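Local coordinates for protein putative uronate isomerase (Thermotoga maritima, PDB 4NAR) that is of unproven function but belongs to the lactate racemase family and may act as a lactate racemase or on a related hydroxy acid, at residues 6-11 and 230-235; 42-47 and 221-226; 175-180 and 344-349. All blocks are in the same frame, centred on the assembly; numbering follows the deposited sequence.

Contact 1. Residues 6-11 and 230-235; sequences EGDPLT and EVIPRA
The guanidinium of R234 carries the carboxylate of D8 over one face: the two planes are only 6° apart, and D8 CG sits 3.5 Å from R234 CZ. Because the carboxylate is stacked, no N-H points at it; the long salt bridge, D8 OD2 to R234 NH1 at 3.7 Å, is one of charge alone. At the guanidinium edge lies the carbonyl of G7, whose O takes the NE hydrogen in the carbonyl plane, on a lone pair, 2.9 Å from R234 NE. Bends at chi2 and chi3 (-65° and -45°) fold the arginine back so that NE can reach it. With an alanine in place of R234, the G7 carbonyl would probably lose its NE-H partner and the D8 carboxylate the cation stacked on it. Two backbone bonds join the two segments, G7 N to R234 O (3.1 Å) and L10 N to P233 O (2.9 Å). Beyond its cis peptide bond, P9 CB meets I232 CG2 at 3.7 Å, while L10 lays CB against the P233 ring and CD2 against the A235 backbone. E6 and A235 form an antiparallel non-hydrogen-bonded pair, adding the short strand 5-6 to the edge of the mixed sheet. Across to strand 217-227, R234 and A235 both face V224 in a classic beta bulge and E226 forms a salt bridge with R234 NH1; L255 of helix 241-259 packs on A235.

Contact 2. Residues 42-47 and 221-226; sequences VDFTHL and LNMVYE
D43, F44 and Y225 all hold CG between backbone N and carbonyl carbon (chi1 46° to 58°), which swings the F44 ring over M223 and turns a face of the Y225 ring to D43. M223, a selenomethionine, runs straight through chi2 and bends at chi3 (-59°), so its SE sits over the centre of the F44 face, 3.9 Å from the ring centroid, with CG over the same face near F44 CZ. This Met-aromatic contact leaves CE to touch the D43 carboxylate, 3.5 Å from D43 OD2. At the F44 edge lies the V224 carbonyl, V224 O 3.6 Å from F44 CE2. The loop turns into helix 45-58 here: D43 OD1 accepts from T45 N at 2.9 Å, an Asx turn, and from T45 OG1, both from one face of the carboxylate, with F44 as N-cap. The other oxygen, D43 OD2, bonds T37 OG1 and takes a water that also bonds Y225 OH, bridging loop to strand. D43 CA lies over the Y225 face, 4.3 Å from its centroid in a CH-pi contact, and V42 O approaches Y225 CE2 at 3.3 Å. P233 of the adjoining strand also touches F44, and I148 packs on M223.

Contact 3. Residues 175-180 and 344-349; sequences VVDTFH and DFNKNV. With SO4 (sulfate ion), chain B.
N346 meets D177 first: its ND2 comes within 3.1 Å of D177 OD2, but the angle is too poor for a hydrogen bond. The amide and carboxylate planes stand 86° apart. Its OD1 caps helix 347-357, accepting in its carbonyl plane from V349 N at 3.0 Å and only weakly from N348 N. K347 follows, and its backbone N donates to a water that in turn donates to D177 OD2, 2.6 Å away from that water. D177 therefore faces the first turn of the helix, where its negative charge would be favoured by the helix dipole; the ammonium end of K347 leads off to a cation-pi contact with W181. N348 comes next and meets three residues of helix 173-186. With CG anti to the backbone N (chi1 -164°), its amide lies over the imidazole of H180, the planes 24° apart, and N348 OD1 sits toward the ring's rim, 3.3 Å from H180 CD2. F179 CE1 covers the opposite face of that ring, so the imidazole is held between two neighbours. N348 CB rests 3.4 Å from D177 OD1, and N348 ND2 touches V176 CG1. The same ND2 donates a hydrogen bond to SO4 O3, rather long at 3.3 Å, while H180 NE2 gives a nearly straight bond to SO4 O1 at 2.8 Å. T72 OG1 and W283 NE1 also bind this sulfate, which probably comes from the crystallisation liquor. It sits where the part of the chain carrying the seven-stranded sheet meets the part carrying the five-stranded parallel sheet, a position consistent with the cleft between domains expected of the lactate racemase family.

Contacts 1 and 2 are neighbours in the mixed sheet, with centres 9 Å apart: successive strands 217-227 and 231-240 lie side by side, joined by a probable hydrogen bond from I232 N to E226 O. Along the chain, both segments of contact 2 fall between those of contact 1. Contact 3 lies on the other side of the chain's centre, about 35 Å from contact 1 and 28 Å from contact 2 between centres. Its segments alternate with theirs. Contact 1 adds strand 5-6 at the sheet's edge and contact 2 seats the start of helix 45-58 further in, so both build one sheet, whereas contact 3 joins the parts of the chain carrying the two sheets.

Contact 1. Residues 6-11 and 230-235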
loop_
_atom_site.group_PDB
_atom_site.type_symbol
_atom_site.label_atom_id
_atom_site.label_comp_id
_atom_site.label_asym_id
_atom_site.label_seq_id
_atom_site.Cartn_x
_atom_site.Cartn_y
_atom_site.Cartn_z
ATOM N N GLU A 6 -13.936 18.866 1.910
ATOM C CA GLU A 6 -12.838 19.086 2.856
ATOM C C GLU A 6 -13.353 19.586 4.229
ATOM O O GLU A 6 -14.353 20.300 4.309
ATOM C CB GLU A 6 -11.803 20.065 2.264
ATOM C CG GLU A 6 -10.918 19.472 1.155
ATOM C CD GLU A 6 -10.225 20.531 0.289
ATOM O OE1 GLU A 6 -10.637 21.714 0.344
ATOM O OE2 GLU A 6 -9.267 20.180 -0.448
ATOM N N GLY A 7 -12.669 19.198 5.302
ATOM C CA GLY A 7 -12.987 19.661 6.645
ATOM C C GLY A 7 -11.868 19.304 7.620
ATOM O O GLY A 7 -10.909 18.573 7.283
ATOM N N ASP A 8 -11.972 19.842 8.829
ATOM C CA ASP A 8 -11.070 19.472 9.912
ATOM C C ASP A 8 -11.888 19.552 11.194
ATOM O O ASP A 8 -11.940 20.604 11.834
ATOM C CB ASP A 8 -9.855 20.405 9.955
ATOM C CG ASP A 8 -8.756 19.929 10.928
ATOM O OD1 ASP A 8 -8.898 18.865 11.596
ATOM O OD2 ASP A 8 -7.716 20.632 11.005
ATOM N N PRO A 9 -12.579 18.449 11.539
ATOM C CA PRO A 9 -12.596 17.241 10.695
ATOM C C PRO A 9 -13.664 17.295 9.592
ATOM O O PRO A 9 -14.633 18.057 9.711
ATOM C CB PRO A 9 -12.931 16.128 11.691
ATOM C CG PRO A 9 -13.807 16.829 12.737
ATOM C CD PRO A 9 -13.259 18.247 12.837
ATOM N N LEU A 10 -13.476 16.509 8.528
ATOM C CA LEU A 10 -14.512 16.328 7.515
ATOM C C LEU A 10 -15.610 15.470 8.137
ATOM O O LEU A 10 -15.321 14.418 8.722
ATOM C CB LEU A 10 -13.940 15.640 6.280
ATOM C CG LEU A 10 -14.954 15.156 5.248
ATOM C CD1 LEU A 10 -15.652 16.345 4.616
ATOM C CD2 LEU A 10 -14.271 14.283 4.192
ATOM N N THR A 11 -16.863 15.916 8.042
ATOM C CA THR A 11 -17.943 15.253 8.782
ATOM C C THR A 11 -18.735 14.259 7.957
ATOM O O THR A 11 -18.833 14.394 6.730
ATOM C CB THR A 11 -18.952 16.256 9.380
ATOM O OG1 THR A 11 -19.679 16.906 8.322
ATOM C CG2 THR A 11 -18.237 17.284 10.274
ATOM N N GLU A 230 -7.413 8.191 16.847
ATOM C CA GLU A 230 -8.452 7.768 15.928
ATOM C C GLU A 230 -8.152 8.336 14.537
ATOM O O GLU A 230 -7.218 9.137 14.356
ATOM C CB GLU A 230 -9.822 8.261 16.401
ATOM C CG GLU A 230 -10.443 7.424 17.507
ATOM C CD GLU A 230 -11.968 7.544 17.555
ATOM O OE1 GLU A 230 -12.654 6.555 17.206
ATOM O OE2 GLU A 230 -12.476 8.624 17.937
ATOM N N VAL A 231 -8.951 7.919 13.560
ATOM C CA VAL A 231 -8.852 8.458 12.213
ATOM C C VAL A 231 -9.646 9.761 12.132
ATOM O O VAL A 231 -10.841 9.793 12.437
ATOM C CB VAL A 231 -9.359 7.432 11.154
ATOM C CG1 VAL A 231 -9.625 8.103 9.801
ATOM C CG2 VAL A 231 -8.373 6.276 11.015
ATOM N N ILE A 232 -8.970 10.835 11.731
ATOM C CA ILE A 232 -9.613 12.125 11.503
ATOM C C ILE A 232 -9.740 12.326 10.004
ATOM O O ILE A 232 -8.743 12.619 9.329
ATOM C CB ILE A 232 -8.768 13.298 12.081
ATOM C CG1 ILE A 232 -8.388 13.015 13.534
ATOM C CG2 ILE A 232 -9.522 14.628 11.987
ATOM C CD1 ILE A 232 -6.907 12.861 13.742
ATOM N N PRO A 233 -10.957 12.143 9.465
ATOM C CA PRO A 233 -11.166 12.392 8.031
ATOM C C PRO A 233 -10.860 13.858 7.714
ATOM O O PRO A 233 -11.185 14.741 8.518
ATOM C CB PRO A 233 -12.661 12.116 7.831
ATOM C CG PRO A 233 -13.043 11.204 8.958
ATOM C CD PRO A 233 -12.159 11.607 10.130
ATOM N N ARG A 234 -10.247 14.122 6.565
ATOM C CA ARG A 234 -9.854 15.483 6.221
ATOM C C ARG A 234 -10.311 15.894 4.819
ATOM O O ARG A 234 -10.477 17.087 4.536
ATOM C CB ARG A 234 -8.340 15.613 6.346
ATOM C CG ARG A 234 -7.833 15.445 7.790
ATOM C CD ARG A 234 -8.330 16.591 8.727
ATOM N NE ARG A 234 -8.168 17.888 8.068
ATOM C CZ ARG A 234 -7.051 18.611 8.112
ATOM N NH1 ARG A 234 -6.012 18.179 8.818
ATOM N NH2 ARG A 234 -6.970 19.770 7.459
ATOM N N ALA A 235 -10.500 14.909 3.938
ATOM C CA ALA A 235 -10.972 15.183 2.578
ATOM C C ALA A 235 -11.449 13.926 1.873
ATOM O O ALA A 235 -10.913 12.836 2.089
ATOM C CB ALA A 235 -9.884 15.852 1.740
#

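Contact 2. Residues 42-47 and 221-226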
loop_
_atom_site.group_PDB
_atom_site.type_symbol
_atom_site.label_atom_id
_atom_site.label_comp_id
_atom_site.label_asym_id
_atom_site.label_seq_id
_atom_site.Cartn_x
_atom_site.Cartn_y
_atom_site.Cartn_z
ATOM N N VAL A 42 -6.252 1.549 7.829
ATOM C CA VAL A 42 -7.118 2.204 8.806
ATOM C C VAL A 42 -7.538 3.570 8.248
ATOM O O VAL A 42 -6.721 4.501 8.152
ATOM C CB VAL A 42 -6.426 2.327 10.192
ATOM C CG1 VAL A 42 -7.436 2.729 11.283
ATOM C CG2 VAL A 42 -5.762 0.995 10.554
ATOM N N ASP A 43 -8.812 3.676 7.868
ATOM C CA ASP A 43 -9.331 4.860 7.195
ATOM C C ASP A 43 -10.811 5.019 7.521
ATOM O O ASP A 43 -11.322 4.334 8.417
ATOM C CB ASP A 43 -9.099 4.763 5.673
ATOM C CG ASP A 43 -9.706 3.484 5.039
ATOM O OD1 ASP A 43 -10.837 3.049 5.407
ATOM O OD2 ASP A 43 -9.044 2.915 4.133
ATOM N N PHE A 44 -11.515 5.884 6.790
ATOM C CA PHE A 44 -12.943 6.069 7.062
ATOM C C PHE A 44 -13.886 5.479 5.990
ATOM O O PHE A 44 -15.016 5.974 5.784
ATOM C CB PHE A 44 -13.279 7.537 7.409
ATOM C CG PHE A 44 -12.898 8.534 6.337
ATOM C CD1 PHE A 44 -13.846 9.021 5.441
ATOM C CD2 PHE A 44 -11.597 8.995 6.233
ATOM C CE1 PHE A 44 -13.484 9.953 4.460
ATOM C CE2 PHE A 44 -11.233 9.920 5.257
ATOM C CZ PHE A 44 -12.175 10.400 4.375
ATOM N N THR A 45 -13.428 4.405 5.342
ATOM C CA THR A 45 -14.249 3.681 4.372
ATOM C C THR A 45 -15.676 3.454 4.867
ATOM O O THR A 45 -16.644 3.699 4.134
ATOM C CB THR A 45 -13.666 2.300 4.030
ATOM O OG1 THR A 45 -12.351 2.446 3.469
ATOM C CG2 THR A 45 -14.592 1.568 3.062
ATOM N N HIS A 46 -15.791 3.000 6.112
ATOM C CA HIS A 46 -17.087 2.660 6.699
ATOM C C HIS A 46 -18.114 3.797 6.610
ATOM O O HIS A 46 -19.298 3.534 6.389
ATOM C CB HIS A 46 -16.925 2.150 8.141
ATOM C CG HIS A 46 -16.456 3.190 9.122
ATOM N ND1 HIS A 46 -17.245 3.639 10.155
ATOM C CD2 HIS A 46 -15.266 3.836 9.234
ATOM C CE1 HIS A 46 -16.568 4.534 10.866
ATOM N NE2 HIS A 46 -15.372 4.670 10.330
ATOM N N LEU A 47 -17.658 5.046 6.750
ATOM C CA LEU A 47 -18.530 6.204 6.585
ATOM C C LEU A 47 -18.933 6.388 5.123
ATOM O O LEU A 47 -20.027 6.867 4.828
ATOM C CB LEU A 47 -17.858 7.495 7.089
ATOM C CG LEU A 47 -17.538 7.715 8.579
ATOM C CD1 LEU A 47 -16.796 9.045 8.767
ATOM C CD2 LEU A 47 -18.787 7.682 9.457
ATOM N N LEU A 221 -13.262 7.756 -5.218
ATOM C CA LEU A 221 -13.599 8.432 -3.981
ATOM C C LEU A 221 -12.307 8.384 -3.162
ATOM O O LEU A 221 -12.038 7.411 -2.449
ATOM C CB LEU A 221 -14.781 7.727 -3.296
ATOM C CG LEU A 221 -16.054 7.653 -4.161
ATOM C CD1 LEU A 221 -16.078 6.430 -5.068
ATOM C CD2 LEU A 221 -17.328 7.701 -3.321
ATOM N N ASN A 222 -11.488 9.423 -3.334
ATOM C CA ASN A 222 -10.113 9.455 -2.847
ATOM C C ASN A 222 -10.053 10.148 -1.471
ATOM O O ASN A 222 -10.225 11.369 -1.354
ATOM C CB ASN A 222 -9.231 10.175 -3.878
ATOM C CG ASN A 222 -7.734 9.912 -3.677
ATOM O OD1 ASN A 222 -7.279 9.603 -2.563
ATOM N ND2 ASN A 222 -6.960 10.027 -4.766
HETATM N N MSE A 223 -9.825 9.350 -0.436
HETATM C CA MSE A 223 -9.819 9.837 0.936
HETATM C C MSE A 223 -8.459 10.386 1.349
HETATM O O MSE A 223 -7.411 9.895 0.911
HETATM C CB MSE A 223 -10.159 8.692 1.887
HETATM C CG MSE A 223 -11.581 8.149 1.775
HETATM SE SE MSE A 223 -11.765 6.559 2.898
HETATM C CE MSE A 223 -10.402 5.416 2.115
ATOM N N VAL A 224 -8.479 11.394 2.216
ATOM C CA VAL A 224 -7.276 11.820 2.927
ATOM C C VAL A 224 -7.646 11.997 4.408
ATOM O O VAL A 224 -8.733 12.506 4.735
ATOM C CB VAL A 224 -6.677 13.123 2.335
ATOM C CG1 VAL A 224 -5.331 13.432 2.967
ATOM C CG2 VAL A 224 -6.522 13.008 0.829
ATOM N N TYR A 225 -6.760 11.573 5.306
ATOM C CA TYR A 225 -7.072 11.596 6.727
ATOM C C TYR A 225 -5.807 11.664 7.576
ATOM O O TYR A 225 -4.694 11.388 7.112
ATOM C CB TYR A 225 -7.860 10.347 7.122
ATOM C CG TYR A 225 -7.240 9.108 6.528
ATOM C CD1 TYR A 225 -7.630 8.663 5.271
ATOM C CD2 TYR A 225 -6.241 8.396 7.201
ATOM C CE1 TYR A 225 -7.048 7.540 4.692
ATOM C CE2 TYR A 225 -5.655 7.260 6.630
ATOM C CZ TYR A 225 -6.061 6.844 5.372
ATOM O OH TYR A 225 -5.505 5.728 4.777
ATOM N N GLU A 226 -6.001 12.032 8.839
ATOM C CA GLU A 226 -4.950 11.918 9.837
ATOM C C GLU A 226 -5.254 10.746 10.751
ATOM O O GLU A 226 -6.415 10.342 10.900
ATOM C CB GLU A 226 -4.855 13.190 10.667
ATOM C CG GLU A 226 -4.322 14.368 9.901
ATOM C CD GLU A 226 -4.852 15.675 10.448
ATOM O OE1 GLU A 226 -5.718 15.637 11.360
ATOM O OE2 GLU A 226 -4.405 16.738 9.962
HETATM O O HOH W 1 -6.876 4.195 2.555
#

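Contact 3. Residues 175-180 and 344-349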
loop_
_atom_site.group_PDB
_atom_site.type_symbol
_atom_site.label_atom_id
_atom_site.label_comp_id
_atom_site.label_asym_id
_atom_site.label_seq_id
_atom_site.Cartn_x
_atom_site.Cartn_y
_atom_site.Cartn_z
ATOM N N VAL A 175 2.675 -7.330 -13.674
ATOM C CA VAL A 175 2.731 -5.877 -13.658
ATOM C C VAL A 175 3.171 -5.342 -12.284
ATOM O O VAL A 175 3.875 -4.322 -12.193
ATOM C CB VAL A 175 1.382 -5.248 -14.119
ATOM C CG1 VAL A 175 0.225 -5.654 -13.163
ATOM C CG2 VAL A 175 1.504 -3.727 -14.273
ATOM N N VAL A 176 2.787 -6.047 -11.222
ATOM C CA VAL A 176 3.116 -5.623 -9.864
ATOM C C VAL A 176 4.619 -5.828 -9.559
ATOM O O VAL A 176 5.264 -4.975 -8.923
ATOM C CB VAL A 176 2.191 -6.318 -8.831
ATOM C CG1 VAL A 176 2.692 -6.098 -7.386
ATOM C CG2 VAL A 176 0.716 -5.831 -9.019
ATOM N N ASP A 177 5.177 -6.944 -10.025
ATOM C CA ASP A 177 6.617 -7.182 -9.908
ATOM C C ASP A 177 7.385 -6.042 -10.577
ATOM O O ASP A 177 8.362 -5.506 -10.015
ATOM C CB ASP A 177 7.012 -8.508 -10.572
ATOM C CG ASP A 177 6.726 -9.732 -9.685
ATOM O OD1 ASP A 177 5.907 -9.639 -8.728
ATOM O OD2 ASP A 177 7.326 -10.799 -9.959
ATOM N N THR A 178 6.915 -5.681 -11.773
ATOM C CA THR A 178 7.537 -4.670 -12.612
ATOM C C THR A 178 7.557 -3.307 -11.941
ATOM O O THR A 178 8.602 -2.645 -11.929
ATOM C CB THR A 178 6.807 -4.540 -13.967
ATOM O OG1 THR A 178 6.947 -5.761 -14.702
ATOM C CG2 THR A 178 7.371 -3.376 -14.793
ATOM N N PHE A 179 6.429 -2.871 -11.382
ATOM C CA PHE A 179 6.458 -1.545 -10.767
ATOM C C PHE A 179 7.266 -1.532 -9.468
ATOM O O PHE A 179 7.969 -0.560 -9.182
ATOM C CB PHE A 179 5.062 -0.894 -10.639
ATOM C CG PHE A 179 4.307 -1.230 -9.371
ATOM C CD1 PHE A 179 4.689 -0.708 -8.133
ATOM C CD2 PHE A 179 3.150 -2.001 -9.434
ATOM C CE1 PHE A 179 3.971 -0.994 -6.979
ATOM C CE2 PHE A 179 2.416 -2.284 -8.280
ATOM C CZ PHE A 179 2.829 -1.780 -7.050
ATOM N N HIS A 180 7.173 -2.610 -8.695
ATOM C CA HIS A 180 7.958 -2.706 -7.466
ATOM C C HIS A 180 9.462 -2.640 -7.761
ATOM O O HIS A 180 10.212 -1.957 -7.057
ATOM C CB HIS A 180 7.608 -3.974 -6.684
ATOM C CG HIS A 180 6.397 -3.829 -5.817
ATOM N ND1 HIS A 180 6.360 -2.990 -4.720
ATOM C CD2 HIS A 180 5.178 -4.424 -5.876
ATOM C CE1 HIS A 180 5.171 -3.067 -4.146
ATOM N NE2 HIS A 180 4.436 -3.932 -4.829
ATOM N N ASP A 344 15.400 -16.214 -11.847
ATOM C CA ASP A 344 13.971 -16.486 -11.705
ATOM C C ASP A 344 13.350 -15.969 -10.391
ATOM O O ASP A 344 12.126 -16.024 -10.219
ATOM C CB ASP A 344 13.719 -17.989 -11.809
ATOM C CG ASP A 344 14.462 -18.777 -10.734
ATOM O OD1 ASP A 344 15.494 -18.272 -10.217
ATOM O OD2 ASP A 344 14.026 -19.907 -10.410
ATOM N N PHE A 345 14.176 -15.477 -9.467
ATOM C CA PHE A 345 13.685 -15.083 -8.144
ATOM C C PHE A 345 12.692 -13.931 -8.259
ATOM O O PHE A 345 12.887 -13.006 -9.066
ATOM C CB PHE A 345 14.845 -14.694 -7.226
ATOM C CG PHE A 345 14.453 -14.537 -5.783
ATOM C CD1 PHE A 345 14.172 -13.276 -5.255
ATOM C CD2 PHE A 345 14.370 -15.651 -4.945
ATOM C CE1 PHE A 345 13.818 -13.130 -3.911
ATOM C CE2 PHE A 345 14.017 -15.513 -3.597
ATOM C CZ PHE A 345 13.734 -14.255 -3.083
ATOM N N ASN A 346 11.629 -14.005 -7.461
ATOM C CA ASN A 346 10.539 -13.040 -7.528
ATOM C C ASN A 346 10.962 -11.602 -7.170
ATOM O O ASN A 346 11.433 -11.342 -6.059
ATOM C CB ASN A 346 9.388 -13.475 -6.621
ATOM C CG ASN A 346 8.220 -12.511 -6.675
ATOM O OD1 ASN A 346 8.192 -11.501 -5.951
ATOM N ND2 ASN A 346 7.253 -12.801 -7.550
ATOM N N LYS A 347 10.744 -10.668 -8.093
ATOM C CA LYS A 347 11.228 -9.303 -7.926
ATOM C C LYS A 347 10.473 -8.449 -6.901
ATOM O O LYS A 347 11.014 -7.445 -6.405
ATOM C CB LYS A 347 11.302 -8.604 -9.286
ATOM C CG LYS A 347 12.507 -9.062 -10.100
ATOM C CD LYS A 347 12.494 -8.501 -11.506
ATOM C CE LYS A 347 13.629 -9.098 -12.334
ATOM N NZ LYS A 347 14.841 -8.255 -12.230
ATOM N N ASN A 348 9.240 -8.847 -6.582
ATOM C CA ASN A 348 8.446 -8.166 -5.561
ATOM C C ASN A 348 9.092 -8.417 -4.188
ATOM O O ASN A 348 9.418 -7.469 -3.458
ATOM C CB ASN A 348 6.980 -8.650 -5.603
ATOM C CG ASN A 348 6.011 -7.729 -4.837
ATOM O OD1 ASN A 348 6.417 -6.856 -4.045
ATOM N ND2 ASN A 348 4.716 -7.935 -5.067
ATOM N N VAL A 349 9.291 -9.691 -3.855
ATOM C CA VAL A 349 10.093 -10.077 -2.692
ATOM C C VAL A 349 11.488 -9.419 -2.700
ATOM O O VAL A 349 11.955 -8.910 -1.667
ATOM C CB VAL A 349 10.265 -11.610 -2.617
ATOM C CG1 VAL A 349 11.239 -12.000 -1.492
ATOM C CG2 VAL A 349 8.910 -12.291 -2.443
HETATM S S SO4 B . 1.748 -5.620 -2.623
HETATM O O1 SO4 B . 1.945 -4.634 -3.699
HETATM O O2 SO4 B . 0.309 -5.899 -2.484
HETATM O O3 SO4 B . 2.488 -6.847 -2.950
HETATM O O4 SO4 B . 2.267 -5.071 -1.353
HETATM O O HOH W 2 9.722 -11.327 -10.658
#